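PDB 6A8M: FACT complex subunit SPT16 from Ashbya gossypii, which probably works within the FACT complex as a histone chaperone that reorganises nucleosomes during transcription, DNA replication and DNA repair. Local coordinates for residues G191-M196 with S300-T305; L254-S259 with C291-K296; G366-L371 with N391-N396. All coordinates share one frame; numbering follows the deposited sequence.

Overall arrangement
This chain is the N-terminal part of SPT16: after a lobe built on its own mixed sheet, it enters helix 179-208 and the peptidase-like domain. In contact 1, strand 298-308 comes back to this helix, closing a loop of about a hundred residues. Contact 2 falls wholly within that loop, pairing strand 254-256 with strand 285-295, the chain neighbour of 298-308 in the same sheet. Contact 3 comes later, in series with both, and pairs strands 364-368 and 394-405 in a second, antiparallel sheet. Asn301 is the common point: its amide oxygen meets Tyr258 of contact 2, and its amide nitrogen meets Asn396 of contact 3, so one side chain bridges the two sheets.

Contact 1: residues G191-M196 with S300-T305; sequences GSDKFM and SNISRT
Ser192, Asp193 and Met196 of helix 179-208 pack on Ser300, Ile302 and Arg304 in a helix-on-strand contact of the pita-bread fold, the architecture of the peptidase M24 family to which this domain belongs. The two elements run nearly the same way, with their axes 30° apart and 9.2 Å at closest approach, and every touching residue is buried. At one end the hydroxyls Ser192 OG and Ser300 OG meet at 2.8 Å in the hydrogen bond that joins the segments, and Ser188, one turn back on the helix, also bonds to Ser300 OG.

Ile302 is the apolar centre. With CG1 anti to the backbone N (chi1 -173°), its branches part: CG2 presses on Ser192 CB at 3.8 Å, while CD1 reaches Asp193 OD1 at 3.5 Å, the two side chains crossing at about a right angle. That carboxylate is held by the backbone N-H groups of Asn433 and Tyr434, so its touch on the methyl is packing alone. Met196 leaves the helix extended, then bends at its next two torsions, which curls CE back to within 3.9 Å of Ile302 CG2; its CG lies against Arg304 CG.

Arg304 doubles back beside its own strand. NH1 gives a hydrogen bond to Ser303 O, and NH2 forms a salt bridge with Asp419 and a hydrogen bond to Tyr434 O, partners that together fix the plane of the guanidinium. Over the centre of one face of that plane, 3.5 Å above it, sits the methyl Ile302 CD1.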
# COMPACT_ATOMS: atom_id res chain seq x y z
N GLY A 191 6.09 -2.51 -13.40
CA GLY A 191 4.87 -1.97 -13.99
C GLY A 191 4.77 -0.46 -13.83
O GLY A 191 4.46 0.26 -14.78
N SER A 192 5.05 0.05 -12.62
CA SER A 192 5.02 1.50 -12.42
C SER A 192 5.99 2.20 -13.37
O SER A 192 5.66 3.25 -13.93
CB SER A 192 5.34 1.84 -10.97
OG SER A 192 4.26 1.47 -10.13
N ASP A 193 7.20 1.66 -13.51
CA ASP A 193 8.16 2.17 -14.48
C ASP A 193 7.56 2.28 -15.88
O ASP A 193 7.74 3.29 -16.56
CB ASP A 193 9.39 1.25 -14.57
CG ASP A 193 10.38 1.43 -13.43
OD1 ASP A 193 10.29 2.41 -12.67
OD2 ASP A 193 11.27 0.55 -13.35
N LYS A 194 6.87 1.23 -16.34
CA LYS A 194 6.35 1.22 -17.71
C LYS A 194 5.32 2.32 -17.91
O LYS A 194 5.28 2.96 -18.96
CB LYS A 194 5.71 -0.12 -18.04
CG LYS A 194 6.67 -1.27 -18.09
CD LYS A 194 7.73 -1.01 -19.13
CE LYS A 194 8.30 -2.30 -19.60
NZ LYS A 194 9.21 -2.05 -20.75
N PHE A 195 4.44 2.50 -16.93
CA PHE A 195 3.42 3.53 -17.03
C PHE A 195 3.99 4.93 -16.86
O PHE A 195 3.50 5.87 -17.50
CB PHE A 195 2.29 3.22 -16.04
CG PHE A 195 1.41 2.11 -16.52
CD1 PHE A 195 0.46 2.35 -17.50
CD2 PHE A 195 1.59 0.81 -16.08
CE1 PHE A 195 -0.33 1.32 -18.01
CE2 PHE A 195 0.82 -0.22 -16.58
CZ PHE A 195 -0.14 0.04 -17.55
N MET A 196 5.02 5.11 -16.03
CA MET A 196 5.68 6.42 -16.00
C MET A 196 6.30 6.74 -17.36
O MET A 196 6.24 7.89 -17.83
CB MET A 196 6.73 6.48 -14.88
CG MET A 196 7.38 7.87 -14.72
SD MET A 196 6.20 9.22 -14.46
CE MET A 196 5.73 8.93 -12.76
N SER A 300 3.33 -0.42 -5.49
CA SER A 300 4.56 0.32 -5.75
C SER A 300 4.18 1.76 -6.11
O SER A 300 3.00 2.08 -6.33
CB SER A 300 5.40 -0.31 -6.87
OG SER A 300 4.66 -0.36 -8.08
N ASN A 301 5.18 2.62 -6.16
CA ASN A 301 4.95 4.05 -6.38
C ASN A 301 6.17 4.62 -7.08
O ASN A 301 7.30 4.21 -6.78
CB ASN A 301 4.72 4.81 -5.05
CG ASN A 301 4.25 6.21 -5.29
OD1 ASN A 301 3.29 6.40 -6.03
ND2 ASN A 301 4.95 7.21 -4.72
N ILE A 302 5.94 5.56 -8.00
CA ILE A 302 7.02 6.31 -8.64
C ILE A 302 6.50 7.72 -8.89
O ILE A 302 5.36 7.90 -9.32
CB ILE A 302 7.51 5.66 -9.95
CG1 ILE A 302 8.75 6.40 -10.48
CG2 ILE A 302 6.37 5.54 -11.01
CD1 ILE A 302 9.44 5.68 -11.68
N SER A 303 7.33 8.72 -8.60
CA SER A 303 7.00 10.11 -8.91
C SER A 303 8.20 10.73 -9.59
O SER A 303 9.34 10.52 -9.18
CB SER A 303 6.64 10.94 -7.67
OG SER A 303 5.42 10.51 -7.09
N ARG A 304 7.94 11.52 -10.62
CA ARG A 304 9.00 12.20 -11.34
C ARG A 304 8.60 13.65 -11.52
O ARG A 304 7.41 14.00 -11.52
CB ARG A 304 9.26 11.56 -12.72
CG ARG A 304 9.78 10.13 -12.63
CD ARG A 304 11.18 10.14 -12.05
NE ARG A 304 11.86 8.84 -12.02
CZ ARG A 304 11.94 8.10 -10.92
NH1 ARG A 304 11.33 8.50 -9.79
NH2 ARG A 304 12.63 6.95 -10.94
N THR A 305 9.61 14.50 -11.69
CA THR A 305 9.40 15.88 -12.10
C THR A 305 9.96 16.02 -13.52
O THR A 305 11.07 15.56 -13.80
CB THR A 305 10.12 16.85 -11.16
OG1 THR A 305 9.64 16.68 -9.83
CG2 THR A 305 9.87 18.30 -11.58

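Contact 2: residues L254-S259 with C291-K296; sequences LDWAYS and CGIRYK
The Trp256 ring carries Ile293 CD1 over one face, a CH-pi contact 4.1 Å from the centroid of the six-membered ring, while Gly292 O lies in the ring plane at the edge, 3.3 Å from CE3. The Arg294 chain runs out and bends at its third torsion (chi3 -49°), bringing one guanidinium face over Trp256 O, too far off line for a hydrogen bond. Asp255 OD2 makes a salt bridge to Arg294 NH2 at 3.1 Å, with carboxylate and guanidinium planes 79° apart. A water rests over one Tyr258 face and links Tyr258 O to Gly292 N.

These groups decorate an antiparallel pair: Asp255 and Arg294 exchange backbone hydrogen bonds, and Ala257 N extends the ladder to Gly292 O at 2.7 Å. Leu254 CD1 presses tightly on Ile293 CG2, 3.5 Å away. Replacing Arg294 by alanine is likely to strand the Asp255 carboxylate without its charged mate and to uncover Ala257, on which the arginine CG lies.

In the curled sheet of the pita-bread domain, strand 285-295 here lies between 254-256 and 298-308, bonding to the latter through Cys291 and Ile293. Helix 179-208 covers Ile293 and Tyr295, with Phe195 meeting Trp256 edge-to-face.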
# COMPACT_ATOMS: atom_id res chain seq x y z
N LEU A 254 -2.74 -7.32 -12.41
CA LEU A 254 -2.15 -5.98 -12.46
C LEU A 254 -3.27 -4.94 -12.41
O LEU A 254 -4.27 -5.07 -13.13
CB LEU A 254 -1.31 -5.81 -13.73
CG LEU A 254 -0.38 -4.61 -13.71
CD1 LEU A 254 0.91 -4.98 -13.00
CD2 LEU A 254 -0.10 -4.12 -15.13
N ASP A 255 -3.10 -3.93 -11.56
CA ASP A 255 -4.09 -2.86 -11.44
C ASP A 255 -3.38 -1.57 -11.01
O ASP A 255 -2.19 -1.57 -10.70
CB ASP A 255 -5.20 -3.27 -10.45
CG ASP A 255 -6.49 -2.45 -10.60
OD1 ASP A 255 -6.58 -1.58 -11.49
OD2 ASP A 255 -7.42 -2.71 -9.81
N TRP A 256 -4.11 -0.47 -10.98
CA TRP A 256 -3.58 0.75 -10.39
C TRP A 256 -3.67 0.70 -8.87
O TRP A 256 -4.65 0.19 -8.31
CB TRP A 256 -4.36 1.98 -10.88
CG TRP A 256 -4.11 2.33 -12.30
CD1 TRP A 256 -4.97 2.19 -13.35
CD2 TRP A 256 -2.90 2.88 -12.84
NE1 TRP A 256 -4.38 2.64 -14.50
CE2 TRP A 256 -3.11 3.05 -14.23
CE3 TRP A 256 -1.66 3.23 -12.29
CZ2 TRP A 256 -2.13 3.56 -15.07
CZ3 TRP A 256 -0.69 3.74 -13.13
CH2 TRP A 256 -0.93 3.91 -14.51
N ALA A 257 -2.66 1.26 -8.19
CA ALA A 257 -2.77 1.48 -6.75
C ALA A 257 -3.60 2.72 -6.42
O ALA A 257 -4.18 2.81 -5.32
CB ALA A 257 -1.39 1.61 -6.11
N TYR A 258 -3.64 3.67 -7.35
CA TYR A 258 -4.40 4.91 -7.24
C TYR A 258 -4.44 5.49 -8.65
O TYR A 258 -3.69 5.07 -9.54
CB TYR A 258 -3.76 5.90 -6.23
CG TYR A 258 -2.35 6.32 -6.58
CD1 TYR A 258 -1.25 5.56 -6.18
CD2 TYR A 258 -2.12 7.47 -7.33
CE1 TYR A 258 0.04 5.95 -6.53
CE2 TYR A 258 -0.85 7.87 -7.67
CZ TYR A 258 0.23 7.10 -7.26
OH TYR A 258 1.50 7.50 -7.62
N SER A 259 -5.32 6.47 -8.85
CA SER A 259 -5.39 7.13 -10.15
C SER A 259 -4.14 7.98 -10.36
O SER A 259 -3.76 8.74 -9.47
CB SER A 259 -6.64 8.01 -10.23
OG SER A 259 -7.82 7.23 -10.40
N CYS A 291 2.65 7.78 -10.47
CA CYS A 291 1.74 6.68 -10.69
C CYS A 291 2.22 5.50 -9.86
O CYS A 291 3.38 5.42 -9.45
CB CYS A 291 1.61 6.33 -12.18
SG CYS A 291 3.08 5.70 -12.92
N GLY A 292 1.28 4.63 -9.57
CA GLY A 292 1.56 3.51 -8.69
C GLY A 292 0.71 2.33 -9.09
O GLY A 292 -0.48 2.48 -9.32
N ILE A 293 1.32 1.15 -9.12
CA ILE A 293 0.72 -0.07 -9.66
C ILE A 293 0.58 -1.06 -8.51
O ILE A 293 1.29 -0.98 -7.51
CB ILE A 293 1.61 -0.63 -10.79
CG1 ILE A 293 1.44 0.24 -12.05
CG2 ILE A 293 1.35 -2.11 -11.08
CD1 ILE A 293 0.13 -0.01 -12.77
N ARG A 294 -0.38 -1.98 -8.64
CA ARG A 294 -0.46 -3.15 -7.78
C ARG A 294 -0.27 -4.39 -8.64
O ARG A 294 -0.84 -4.50 -9.73
CB ARG A 294 -1.81 -3.26 -7.03
CG ARG A 294 -2.18 -2.07 -6.13
CD ARG A 294 -3.35 -2.44 -5.19
NE ARG A 294 -4.47 -3.05 -5.92
CZ ARG A 294 -5.61 -2.44 -6.23
NH1 ARG A 294 -5.84 -1.18 -5.87
NH2 ARG A 294 -6.55 -3.11 -6.90
N TYR A 295 0.55 -5.32 -8.16
CA TYR A 295 0.60 -6.65 -8.76
C TYR A 295 0.34 -7.68 -7.68
O TYR A 295 1.07 -7.73 -6.68
CB TYR A 295 1.93 -6.94 -9.43
CG TYR A 295 1.87 -8.27 -10.09
CD1 TYR A 295 1.05 -8.48 -11.19
CD2 TYR A 295 2.61 -9.33 -9.62
CE1 TYR A 295 0.98 -9.72 -11.80
CE2 TYR A 295 2.56 -10.58 -10.23
CZ TYR A 295 1.73 -10.77 -11.31
OH TYR A 295 1.67 -12.00 -11.93
N LYS A 296 -0.67 -8.51 -7.90
CA LYS A 296 -1.16 -9.44 -6.88
C LYS A 296 -1.28 -8.75 -5.52
O LYS A 296 -0.89 -9.29 -4.48
CB LYS A 296 -0.28 -10.68 -6.79
CG LYS A 296 -0.41 -11.53 -8.04
CD LYS A 296 0.37 -12.85 -7.92
CE LYS A 296 -0.42 -13.91 -7.17
NZ LYS A 296 0.08 -15.29 -7.51
O HOH W 1 -1.22 5.86 -10.21

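Contact 3: residues G366-L371 with N391-N396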
# COMPACT_ATOMS: atom_id res chain seq x y z
N GLY A 366 7.60 9.81 3.02
CA GLY A 366 6.99 8.62 2.47
C GLY A 366 6.48 7.70 3.55
O GLY A 366 6.20 8.13 4.68
N SER A 367 6.35 6.42 3.22
CA SER A 367 5.84 5.48 4.21
C SER A 367 6.27 4.07 3.86
O SER A 367 6.72 3.79 2.75
CB SER A 367 4.32 5.54 4.29
OG SER A 367 3.74 4.86 3.19
N LEU A 368 6.11 3.17 4.84
CA LEU A 368 6.04 1.76 4.53
C LEU A 368 4.92 1.51 3.51
O LEU A 368 3.87 2.16 3.55
CB LEU A 368 5.79 0.97 5.82
CG LEU A 368 6.21 -0.49 5.96
CD1 LEU A 368 7.71 -0.69 5.82
CD2 LEU A 368 5.73 -0.96 7.35
N MET A 369 5.15 0.56 2.60
CA MET A 369 4.21 0.24 1.53
C MET A 369 4.20 -1.27 1.34
O MET A 369 5.19 -1.95 1.61
CB MET A 369 4.62 0.97 0.23
CG MET A 369 3.70 0.76 -0.98
SD MET A 369 4.17 1.89 -2.31
CE MET A 369 5.88 1.40 -2.51
N GLY A 370 3.06 -1.79 0.87
CA GLY A 370 2.96 -3.22 0.60
C GLY A 370 1.57 -3.55 0.09
O GLY A 370 1.14 -2.98 -0.92
N LEU A 371 0.85 -4.43 0.80
CA LEU A 371 -0.56 -4.63 0.51
C LEU A 371 -1.36 -3.36 0.75
O LEU A 371 -2.37 -3.12 0.07
CB LEU A 371 -1.12 -5.78 1.36
CG LEU A 371 -0.54 -7.16 1.06
CD1 LEU A 371 -0.92 -8.19 2.12
CD2 LEU A 371 -1.05 -7.64 -0.32
N ASN A 391 15.07 -5.29 7.98
CA ASN A 391 15.34 -5.98 6.72
C ASN A 391 14.05 -6.60 6.21
O ASN A 391 13.28 -7.20 6.97
CB ASN A 391 16.42 -7.05 6.93
CG ASN A 391 16.87 -7.69 5.63
OD1 ASN A 391 16.67 -7.14 4.54
ND2 ASN A 391 17.51 -8.86 5.74
N GLY A 392 13.79 -6.43 4.91
CA GLY A 392 12.57 -6.91 4.28
C GLY A 392 11.46 -5.89 4.19
O GLY A 392 10.43 -6.16 3.52
N ASP A 393 11.60 -4.75 4.85
CA ASP A 393 10.62 -3.68 4.67
C ASP A 393 10.74 -3.09 3.28
O ASP A 393 11.82 -2.99 2.71
CB ASP A 393 10.84 -2.57 5.69
CG ASP A 393 10.38 -2.95 7.09
OD1 ASP A 393 9.77 -4.03 7.26
OD2 ASP A 393 10.67 -2.17 8.03
N CYS A 394 9.59 -2.66 2.74
CA CYS A 394 9.54 -1.97 1.46
C CYS A 394 8.97 -0.58 1.70
O CYS A 394 7.93 -0.45 2.35
CB CYS A 394 8.67 -2.73 0.47
SG CYS A 394 8.63 -2.00 -1.19
N PHE A 395 9.63 0.44 1.16
CA PHE A 395 9.18 1.82 1.36
C PHE A 395 8.83 2.50 0.05
O PHE A 395 9.41 2.23 -1.01
CB PHE A 395 10.27 2.66 2.08
CG PHE A 395 10.53 2.20 3.47
CD1 PHE A 395 9.80 2.73 4.53
CD2 PHE A 395 11.45 1.19 3.71
CE1 PHE A 395 10.02 2.27 5.82
CE2 PHE A 395 11.68 0.74 4.99
CZ PHE A 395 10.95 1.28 6.04
N ASN A 396 7.83 3.38 0.16
CA ASN A 396 7.61 4.47 -0.79
C ASN A 396 8.41 5.66 -0.26
O ASN A 396 8.01 6.28 0.73
CB ASN A 396 6.12 4.76 -0.87
CG ASN A 396 5.79 5.99 -1.68
OD1 ASN A 396 6.60 6.44 -2.48
ND2 ASN A 396 4.58 6.52 -1.48
O HOH W 2 2.82 5.12 0.54
O HOH W 3 6.96 -3.32 3.67
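Leu368 and Phe395 pair across two antiparallel strands, 364-368 and 394-405, in the five-stranded sheet of the pita-bread domain. They form a non-hydrogen-bonded pair with CA atoms 4.5 Å apart. Leu368 CG stands anti to the backbone N (chi1 -155°), which swings CD1 over one face of the Phe395 ring in a CH-pi contact, 4.0 Å from the centroid and 23° off the normal. The same methyl also packs on Asp393 CB.

Next along, Ser367 and Asn396 are the hydrogen-bonded pair. Asn396 N lies almost on the line of the Ser367 carbonyl, 2.8 Å from Ser367 O, though its N-H is bent to 149°, and Ser367 N returns a bond to Asn396 O. Gly366 passes so close to that oxygen, CA to Asn396 O 3.1 Å, that a CB there would clash, and its backbone angles would strain any other residue. The ladder ends with Met369 N bonding to Cys394 O.

On the side of Ser367 and Asn396, a water gives a proton to Ser367 OG and takes one from Asn396 ND2 at 3.0 Å. The hydroxyl in turn donates to its own neighbour, Leu368 O, from well above the carbonyl plane. Met369 runs extended until its last torsion, where the chain bends and CE settles 3.7 Å from Asn396 CB.

Around this pair, strand 412-424 lies beyond 394-405, with Thr420 touching Met369 and Cys394. Phe378 meets the Phe395 ring edge-to-face. Toward the other sheet, Met369 touches Cys299 and Asn301 of strand 298-308, and Asn396 OD1 takes a hydrogen bond from Asn301 ND2.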